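Local coordinates for mitochondrial RNA-binding protein 2 (Trypanosoma brucei, PDB 2GIA) that probably binds RNA in the mitochondrion as part of the MRP1/MRP2 complex, which pairs guide RNAs with their messages for RNA editing, at residues D[60-65]-D[73-78]; D[137-142]-D[162-167]. One frame throughout, in Å; residues are numbered along the deposited sequence.

Contact 1: residues D[60-65]-D[73-78]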
ATOM      1  N   HIS D  60      -1.371  21.797  22.581  1.00 40.43           N
ATOM      2  CA  HIS D  60      -1.482  22.219  21.193  1.00 41.05           C
ATOM      3  C   HIS D  60      -2.036  21.095  20.310  1.00 36.43           C
ATOM      4  O   HIS D  60      -2.111  19.930  20.721  1.00 33.39           O
ATOM      5  CB  HIS D  60      -0.112  22.682  20.636  1.00 37.10           C
ATOM      6  CG  HIS D  60       0.975  21.660  20.779  1.00 43.89           C
ATOM      7  ND1 HIS D  60       1.789  21.586  21.889  1.00 44.97           N
ATOM      8  CD2 HIS D  60       1.354  20.644  19.967  1.00 40.48           C
ATOM      9  CE1 HIS D  60       2.621  20.565  21.757  1.00 44.48           C
ATOM     10  NE2 HIS D  60       2.376  19.977  20.601  1.00 42.40           N
ATOM     11  N   LEU D  61      -2.443  21.489  19.113  1.00 34.91           N
ATOM     12  CA  LEU D  61      -2.981  20.574  18.123  1.00 35.08           C
ATOM     13  C   LEU D  61      -2.354  20.897  16.769  1.00 38.10           C
ATOM     14  O   LEU D  61      -2.272  22.079  16.367  1.00 33.98           O
ATOM     15  CB  LEU D  61      -4.504  20.731  18.015  1.00 29.33           C
ATOM     16  CG  LEU D  61      -5.198  20.138  16.777  1.00 39.38           C
ATOM     17  CD1 LEU D  61      -5.200  18.590  16.815  1.00 32.59           C
ATOM     18  CD2 LEU D  61      -6.625  20.658  16.735  1.00 34.78           C
ATOM     19  N   LEU D  62      -1.884  19.859  16.081  1.00 30.23           N
ATOM     20  CA  LEU D  62      -1.359  20.049  14.737  1.00 23.25           C
ATOM     21  C   LEU D  62      -2.252  19.202  13.857  1.00 29.36           C
ATOM     22  O   LEU D  62      -2.422  17.993  14.115  1.00 26.43           O
ATOM     23  CB  LEU D  62       0.088  19.560  14.599  1.00 23.69           C
ATOM     24  CG  LEU D  62       0.682  19.760  13.186  1.00 24.18           C
ATOM     25  CD1 LEU D  62       0.936  21.246  12.916  1.00 23.17           C
ATOM     26  CD2 LEU D  62       1.989  19.014  13.071  1.00 29.80           C
ATOM     27  N   ARG D  63      -2.883  19.835  12.867  1.00 26.98           N
ATOM     28  CA  ARG D  63      -3.699  19.079  11.947  1.00 23.07           C
ATOM     29  C   ARG D  63      -2.836  19.060  10.693  1.00 30.33           C
ATOM     30  O   ARG D  63      -2.231  20.092  10.319  1.00 27.70           O
ATOM     31  CB  ARG D  63      -5.036  19.760  11.700  1.00 29.09           C
ATOM     32  CG  ARG D  63      -5.934  19.847  12.969  1.00 28.43           C
ATOM     33  CD  ARG D  63      -7.384  20.200  12.599  1.00 34.53           C
ATOM     34  NE  ARG D  63      -8.011  19.085  11.886  1.00 27.25           N
ATOM     35  CZ  ARG D  63      -8.479  19.118  10.638  1.00 29.73           C
ATOM     36  NH1 ARG D  63      -8.415  20.226   9.906  1.00 29.23           N
ATOM     37  NH2 ARG D  63      -9.026  18.027  10.114  1.00 31.93           N
ATOM     38  N   VAL D  64      -2.715  17.881  10.086  1.00 25.49           N
ATOM     39  CA  VAL D  64      -1.910  17.712   8.870  1.00 23.18           C
ATOM     40  C   VAL D  64      -2.881  17.410   7.765  1.00 25.66           C
ATOM     41  O   VAL D  64      -3.626  16.436   7.838  1.00 22.00           O
ATOM     42  CB  VAL D  64      -0.901  16.529   8.975  1.00 26.41           C
ATOM     43  CG1 VAL D  64      -0.118  16.390   7.674  1.00 18.47           C
ATOM     44  CG2 VAL D  64       0.046  16.755  10.147  1.00 27.08           C
ATOM     45  N   LEU D  65      -2.898  18.238   6.726  1.00 18.94           N
ATOM     46  CA  LEU D  65      -3.862  17.969   5.666  1.00 18.06           C
ATOM     47  C   LEU D  65      -3.316  18.054   4.291  1.00 20.44           C
ATOM     48  O   LEU D  65      -2.194  18.509   4.079  1.00 26.31           O
ATOM     49  CB  LEU D  65      -5.063  18.907   5.785  1.00 37.62           C
ATOM     50  CG  LEU D  65      -4.856  20.391   6.084  1.00 42.03           C
ATOM     51  CD1 LEU D  65      -5.668  21.218   5.130  1.00 54.17           C
ATOM     52  CD2 LEU D  65      -5.297  20.693   7.488  1.00 50.60           C
ATOM     53  N   LEU D  73       0.317  22.201   7.192  1.00 25.77           N
ATOM     54  CA  LEU D  73       0.468  21.941   8.608  1.00 22.68           C
ATOM     55  C   LEU D  73      -0.269  23.090   9.327  1.00 36.02           C
ATOM     56  O   LEU D  73       0.142  24.246   9.224  1.00 30.98           O
ATOM     57  CB  LEU D  73       1.951  21.936   8.994  1.00 24.86           C
ATOM     58  CG  LEU D  73       2.893  21.140   8.074  1.00 29.59           C
ATOM     59  CD1 LEU D  73       4.329  21.175   8.561  1.00 28.67           C
ATOM     60  CD2 LEU D  73       2.384  19.682   8.037  1.00 30.25           C
ATOM     61  N   ASP D  74      -1.381  22.784   9.998  1.00 32.42           N
ATOM     62  CA  ASP D  74      -2.145  23.809  10.738  1.00 32.05           C
ATOM     63  C   ASP D  74      -1.863  23.673  12.230  1.00 31.28           C
ATOM     64  O   ASP D  74      -2.334  22.726  12.888  1.00 28.60           O
ATOM     65  CB  ASP D  74      -3.648  23.667  10.512  1.00 29.95           C
ATOM     66  CG  ASP D  74      -4.116  24.255   9.193  1.00 26.35           C
ATOM     67  OD1 ASP D  74      -3.334  24.901   8.492  1.00 32.72           O
ATOM     68  OD2 ASP D  74      -5.303  24.068   8.848  1.00 35.10           O
ATOM     69  N   TYR D  75      -1.082  24.604  12.783  1.00 27.00           N
ATOM     70  CA  TYR D  75      -0.768  24.553  14.202  1.00 26.74           C
ATOM     71  C   TYR D  75      -1.750  25.370  15.060  1.00 31.22           C
ATOM     72  O   TYR D  75      -2.039  26.540  14.753  1.00 35.12           O
ATOM     73  CB  TYR D  75       0.651  25.042  14.431  1.00 34.34           C
ATOM     74  CG  TYR D  75       1.055  24.986  15.872  1.00 34.90           C
ATOM     75  CD1 TYR D  75       0.821  26.071  16.720  1.00 44.06           C
ATOM     76  CD2 TYR D  75       1.655  23.838  16.407  1.00 31.76           C
ATOM     77  CE1 TYR D  75       1.171  26.019  18.063  1.00 39.08           C
ATOM     78  CE2 TYR D  75       2.023  23.779  17.741  1.00 30.61           C
ATOM     79  CZ  TYR D  75       1.775  24.878  18.568  1.00 40.92           C
ATOM     80  OH  TYR D  75       2.123  24.828  19.896  1.00 37.51           O
ATOM     81  N   HIS D  76      -2.255  24.739  16.119  1.00 33.80           N
ATOM     82  CA  HIS D  76      -3.219  25.337  17.046  1.00 35.18           C
ATOM     83  C   HIS D  76      -2.740  25.277  18.501  1.00 38.58           C
ATOM     84  O   HIS D  76      -2.062  24.330  18.897  1.00 33.44           O
ATOM     85  CB  HIS D  76      -4.545  24.580  17.036  1.00 34.02           C
ATOM     86  CG  HIS D  76      -5.098  24.325  15.671  1.00 34.05           C
ATOM     87  ND1 HIS D  76      -6.292  24.855  15.248  1.00 33.78           N
ATOM     88  CD2 HIS D  76      -4.645  23.555  14.654  1.00 30.60           C
ATOM     89  CE1 HIS D  76      -6.558  24.419  14.032  1.00 34.52           C
ATOM     90  NE2 HIS D  76      -5.574  23.627  13.647  1.00 34.89           N
ATOM     91  N   ARG D  77      -3.133  26.277  19.298  1.00 41.11           N
ATOM     92  CA  ARG D  77      -2.826  26.294  20.732  1.00 39.33           C
ATOM     93  C   ARG D  77      -4.122  25.861  21.404  1.00 38.90           C
ATOM     94  O   ARG D  77      -5.199  26.110  20.871  1.00 41.85           O
ATOM     95  CB  ARG D  77      -2.471  27.708  21.193  1.00 51.79           C
ATOM     96  CG  ARG D  77      -3.624  28.674  21.037  1.00 55.11           C
ATOM     97  CD  ARG D  77      -3.167  30.130  21.143  1.00 68.17           C
ATOM     98  NE  ARG D  77      -4.245  31.032  20.746  1.00 67.32           N
ATOM     99  CZ  ARG D  77      -4.062  32.173  20.097  1.00 70.48           C
ATOM    100  NH1 ARG D  77      -2.831  32.568  19.775  1.00 73.29           N
ATOM    101  NH2 ARG D  77      -5.114  32.901  19.737  1.00 73.73           N
ATOM    102  N   GLN D  78      -4.032  25.199  22.555  1.00 45.08           N
ATOM    103  CA  GLN D  78      -5.237  24.760  23.255  1.00 47.15           C
ATOM    104  C   GLN D  78      -5.946  26.030  23.717  1.00 54.40           C
ATOM    105  O   GLN D  78      -5.291  26.927  24.233  1.00 50.05           O
ATOM    106  CB  GLN D  78      -4.866  23.889  24.458  1.00 40.84           C
ATOM    107  CG  GLN D  78      -6.071  23.274  25.183  1.00 41.31           C
ATOM    108  CD  GLN D  78      -5.678  22.098  26.052  1.00 47.92           C
ATOM    109  OE1 GLN D  78      -4.505  21.725  26.111  1.00 46.28           O
ATOM    110  NE2 GLN D  78      -6.657  21.499  26.728  1.00 47.73           N
TER
HETATM  111  O   HOH W   1      -7.203  22.864  10.676  1.00 34.70           O
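Leu62 meets Leu73 and Tyr75 on the inner face of an antiparallel beta hairpin, the two middle strands of a four-stranded sheet. Its CD1 carries the packing, 4.1 Å from Leu73 CB and equally far from Tyr75 CB, and Val64 extends this apolar row through CG1, which lies beside Leu73 CD2. Branched aliphatic chains suit this side because Trp164, Val166 and Phe168 of strand 160-168 press against Leu62. Tyr75 has CG anti to its backbone N (chi1 -179°), a torsion that carries the ring along the sheet toward His60. The ring planes are only 23° apart, but the rings are displaced, centroids 5.5 Å from each other, and share little face area; Tyr75 OH instead lies 3.2 Å from His60 CB. Between the strands, the hydrogen-bonded pairs Leu61-His76 and Arg63-Asp74 contribute four backbone bonds.

The other face, with Leu61, Arg63, Asp74 and His76, is looser and more polar. Leu61 CD2 makes a CH-pi contact over the imidazole of His76, 4.2 Å from its centroid, while Arg63 and Asp74 keep their charged atoms apart. Each has a partner on a flanking strand: Arg63 NE forms a salt bridge with Asp47, and Asp74 OD1 a hydrogen bond with Ser94. A long side chain bent at chi3 (69°) lets the arginine reach a shared water in the plane of its guanidinium. That water accepts from Arg63 NH1 at 3.0 Å and donates to Asp74 OD2 at 2.9 Å, with a weak third link to His76 NE2 at 3.5 Å.

Contact 2: residues D[137-142]-D[162-167]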
ATOM      1  N   PHE D 137      10.209  11.500  15.849  1.00 25.42           N
ATOM      2  CA  PHE D 137      10.715  12.636  15.116  1.00 22.95           C
ATOM      3  C   PHE D 137      10.252  13.935  15.725  1.00 27.36           C
ATOM      4  O   PHE D 137       9.320  13.948  16.530  1.00 23.70           O
ATOM      5  CB  PHE D 137      10.229  12.546  13.669  1.00 21.15           C
ATOM      6  CG  PHE D 137      10.721  11.320  12.957  1.00 21.96           C
ATOM      7  CD1 PHE D 137      11.878  11.366  12.184  1.00 23.59           C
ATOM      8  CD2 PHE D 137      10.082  10.096  13.132  1.00 24.32           C
ATOM      9  CE1 PHE D 137      12.396  10.197  11.597  1.00 24.24           C
ATOM     10  CE2 PHE D 137      10.592   8.927  12.549  1.00 24.30           C
ATOM     11  CZ  PHE D 137      11.747   8.977  11.784  1.00 27.40           C
ATOM     12  N   THR D 138      10.906  15.023  15.306  1.00 28.47           N
ATOM     13  CA  THR D 138      10.583  16.346  15.816  1.00 32.47           C
ATOM     14  C   THR D 138      10.436  17.420  14.744  1.00 26.79           C
ATOM     15  O   THR D 138      11.315  17.572  13.918  1.00 31.67           O
ATOM     16  CB  THR D 138      11.691  16.847  16.796  1.00 26.31           C
ATOM     17  OG1 THR D 138      11.782  15.941  17.902  1.00 31.37           O
ATOM     18  CG2 THR D 138      11.325  18.255  17.313  1.00 25.81           C
ATOM     19  N   LEU D 139       9.316  18.142  14.767  1.00 27.23           N
ATOM     20  CA  LEU D 139       9.081  19.260  13.854  1.00 24.29           C
ATOM     21  C   LEU D 139       9.344  20.535  14.722  1.00 28.87           C
ATOM     22  O   LEU D 139       8.696  20.720  15.762  1.00 30.60           O
ATOM     23  CB  LEU D 139       7.617  19.287  13.362  1.00 27.74           C
ATOM     24  CG  LEU D 139       7.216  20.494  12.478  1.00 31.02           C
ATOM     25  CD1 LEU D 139       8.079  20.531  11.259  1.00 28.87           C
ATOM     26  CD2 LEU D 139       5.739  20.452  12.062  1.00 36.31           C
ATOM     27  N   LYS D 140      10.323  21.346  14.319  1.00 36.33           N
ATOM     28  CA  LYS D 140      10.703  22.604  15.019  1.00 38.64           C
ATOM     29  C   LYS D 140      10.556  23.702  13.982  1.00 36.66           C
ATOM     30  O   LYS D 140      11.118  23.603  12.885  1.00 38.22           O
ATOM     31  CB  LYS D 140      12.169  22.593  15.455  1.00 41.92           C
ATOM     32  CG  LYS D 140      12.619  21.387  16.244  1.00 53.18           C
ATOM     33  CD  LYS D 140      14.149  21.294  16.213  1.00 58.63           C
ATOM     34  CE  LYS D 140      14.699  20.016  16.848  1.00 55.69           C
ATOM     35  NZ  LYS D 140      16.187  19.999  16.686  1.00 62.20           N
ATOM     36  N   CYS D 141       9.835  24.762  14.326  1.00 38.81           N
ATOM     37  CA  CYS D 141       9.602  25.819  13.370  1.00 37.48           C
ATOM     38  C   CYS D 141       9.588  27.200  14.015  1.00 42.96           C
ATOM     39  O   CYS D 141       9.158  27.362  15.156  1.00 39.65           O
ATOM     40  CB  CYS D 141       8.248  25.575  12.701  1.00 43.82           C
ATOM     41  SG  CYS D 141       7.777  26.772  11.405  1.00 53.18           S
ATOM     42  N   THR D 142      10.068  28.186  13.275  1.00 39.31           N
ATOM     43  CA  THR D 142      10.030  29.564  13.745  1.00 45.42           C
ATOM     44  C   THR D 142       9.249  30.263  12.655  1.00 41.92           C
ATOM     45  O   THR D 142       9.733  30.380  11.541  1.00 47.23           O
ATOM     46  CB  THR D 142      11.431  30.196  13.828  1.00 44.55           C
ATOM     47  OG1 THR D 142      12.148  29.937  12.619  1.00 54.67           O
ATOM     48  CG2 THR D 142      12.191  29.636  14.977  1.00 39.98           C
ATOM     49  N   PHE D 162       6.732  33.643  15.777  1.00 62.20           N
ATOM     50  CA  PHE D 162       6.159  32.628  16.661  1.00 59.36           C
ATOM     51  C   PHE D 162       6.910  31.296  16.504  1.00 58.40           C
ATOM     52  O   PHE D 162       6.941  30.718  15.413  1.00 53.50           O
ATOM     53  CB  PHE D 162       4.659  32.426  16.364  1.00 57.05           C
ATOM     54  CG  PHE D 162       4.022  31.340  17.194  1.00 64.35           C
ATOM     55  CD1 PHE D 162       4.100  31.373  18.586  1.00 66.35           C
ATOM     56  CD2 PHE D 162       3.375  30.267  16.586  1.00 63.39           C
ATOM     57  CE1 PHE D 162       3.545  30.348  19.362  1.00 70.71           C
ATOM     58  CE2 PHE D 162       2.817  29.237  17.353  1.00 66.41           C
ATOM     59  CZ  PHE D 162       2.901  29.278  18.743  1.00 65.65           C
ATOM     60  N   GLU D 163       7.516  30.832  17.595  1.00 52.07           N
ATOM     61  CA  GLU D 163       8.269  29.588  17.603  1.00 52.98           C
ATOM     62  C   GLU D 163       7.439  28.438  18.163  1.00 48.75           C
ATOM     63  O   GLU D 163       6.796  28.571  19.203  1.00 43.91           O
ATOM     64  CB  GLU D 163       9.528  29.755  18.440  1.00 56.11           C
ATOM     65  CG  GLU D 163      10.645  30.508  17.735  1.00 60.53           C
ATOM     66  CD  GLU D 163      11.859  30.708  18.635  1.00 68.80           C
ATOM     67  OE1 GLU D 163      12.130  29.818  19.474  1.00 73.57           O
ATOM     68  OE2 GLU D 163      12.547  31.744  18.506  1.00 69.08           O
ATOM     69  N   TRP D 164       7.453  27.300  17.478  1.00 40.28           N
ATOM     70  CA  TRP D 164       6.669  26.163  17.948  1.00 35.00           C
ATOM     71  C   TRP D 164       7.341  24.848  17.570  1.00 35.18           C
ATOM     72  O   TRP D 164       8.113  24.799  16.616  1.00 31.64           O
ATOM     73  CB  TRP D 164       5.256  26.234  17.370  1.00 29.62           C
ATOM     74  CG  TRP D 164       5.196  26.371  15.860  1.00 42.60           C
ATOM     75  CD1 TRP D 164       5.389  27.513  15.114  1.00 37.06           C
ATOM     76  CD2 TRP D 164       4.823  25.342  14.928  1.00 38.35           C
ATOM     77  NE1 TRP D 164       5.146  27.251  13.778  1.00 41.68           N
ATOM     78  CE2 TRP D 164       4.806  25.933  13.638  1.00 38.38           C
ATOM     79  CE3 TRP D 164       4.512  23.982  15.061  1.00 33.58           C
ATOM     80  CZ2 TRP D 164       4.467  25.198  12.488  1.00 37.27           C
ATOM     81  CZ3 TRP D 164       4.175  23.258  13.920  1.00 36.52           C
ATOM     82  CH2 TRP D 164       4.163  23.868  12.649  1.00 38.25           C
ATOM     83  N   THR D 165       7.041  23.799  18.333  1.00 36.11           N
ATOM     84  CA  THR D 165       7.621  22.461  18.127  1.00 36.29           C
ATOM     85  C   THR D 165       6.532  21.413  18.285  1.00 36.63           C
ATOM     86  O   THR D 165       5.692  21.534  19.186  1.00 30.01           O
ATOM     87  CB  THR D 165       8.694  22.116  19.213  1.00 37.61           C
ATOM     88  OG1 THR D 165       9.760  23.064  19.171  1.00 39.23           O
ATOM     89  CG2 THR D 165       9.300  20.742  18.967  1.00 40.08           C
ATOM     90  N   VAL D 166       6.550  20.384  17.432  1.00 29.81           N
ATOM     91  CA  VAL D 166       5.578  19.296  17.553  1.00 30.28           C
ATOM     92  C   VAL D 166       6.372  17.993  17.537  1.00 29.85           C
ATOM     93  O   VAL D 166       7.104  17.726  16.588  1.00 27.82           O
ATOM     94  CB  VAL D 166       4.542  19.286  16.398  1.00 27.95           C
ATOM     95  CG1 VAL D 166       3.619  18.059  16.525  1.00 27.37           C
ATOM     96  CG2 VAL D 166       3.685  20.552  16.456  1.00 28.67           C
ATOM     97  N   GLU D 167       6.252  17.215  18.608  1.00 29.66           N
ATOM     98  CA  GLU D 167       6.927  15.937  18.731  1.00 31.70           C
ATOM     99  C   GLU D 167       6.010  14.864  18.111  1.00 29.56           C
ATOM    100  O   GLU D 167       4.790  14.888  18.297  1.00 30.65           O
ATOM    101  CB  GLU D 167       7.147  15.564  20.213  1.00 28.72           C
ATOM    102  CG  GLU D 167       8.098  16.484  21.012  1.00 36.71           C
ATOM    103  CD  GLU D 167       9.465  16.620  20.370  1.00 40.22           C
ATOM    104  OE1 GLU D 167       9.872  15.741  19.570  1.00 43.30           O
ATOM    105  OE2 GLU D 167      10.149  17.611  20.667  1.00 48.44           O
TER
HETATM  106  O   HOH W   2       9.233  12.982  19.219  1.00 30.01           O
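Cys141 and Trp164 face each other as a hydrogen-bonded pair of two antiparallel strands, 137-145 and 160-168, the second of which ends its sheet within this chain. From CB outward, the cysteine lies on the indole: CB sits over one face of the five-membered ring in a CH-pi contact, 3.8 Å from its centroid, and is 3.6 Å from Trp164 CE2. SG, placed anti to the backbone N (chi1 -178°), continues past the rim. It approaches the same ring obliquely, 46° off the normal, and is 3.6 Å from Trp164 NE1, an atom whose hydrogen bond goes to Ser143 OG. A small, polarisable thiol suits a place so close to a broad ring. Farther along the indole, Leu139 CD2 touches Trp164 CZ3 at 3.7 Å, and Leu139 CB packs near Val166 CB. This buried side is lined with large apolar groups because strand 60-67 lies against it through Leu62.

On the reverse face Lys140, Glu163 and Glu167 are exposed, as suits charged chains. Between them pack threonines, whose beta-branched chains suit a strand, by their methyls: Thr138 CG2 against Thr165 CG2 and Thr142 CG2 against Glu163 CG. The glutamate chain of Glu167, bent at chi2 (-55°), folds back alongside Thr138, whose OG1 donates to the syn lone pair of OE1 over a short 2.5 Å. A water 2.9 Å from both Phe137 O and Glu167 OE1 can donate to either, and Asn130 adds a weak bond to OE1. The hydroxyl's donation to OE1, with the weak bond from Asn130 and possibly the water, would tend to stabilise a negative charge on Glu167.

In the fold
Contacts 1 and 2 belong to separate four-stranded antiparallel sheets that pack against each other, their centres 11 Å apart. Contact 1 joins the two middle strands of its sheet near the centre of the chain; contact 2 lies farther out and includes an outermost strand. Their apolar faces meet in a shared core, where Tyr75 CD2 comes within 3.2 Å of Trp164 CE3 and Leu73 CD1 within 3.8 Å of Leu139 CD2. The outward faces differ: 60-65 with 73-78 joins opposite charges through water and pairs each group with a residue of a flanking strand, whereas 137-142 with 162-167 makes a direct hydroxyl-carboxylate bond amid threonines and exposed charged chains.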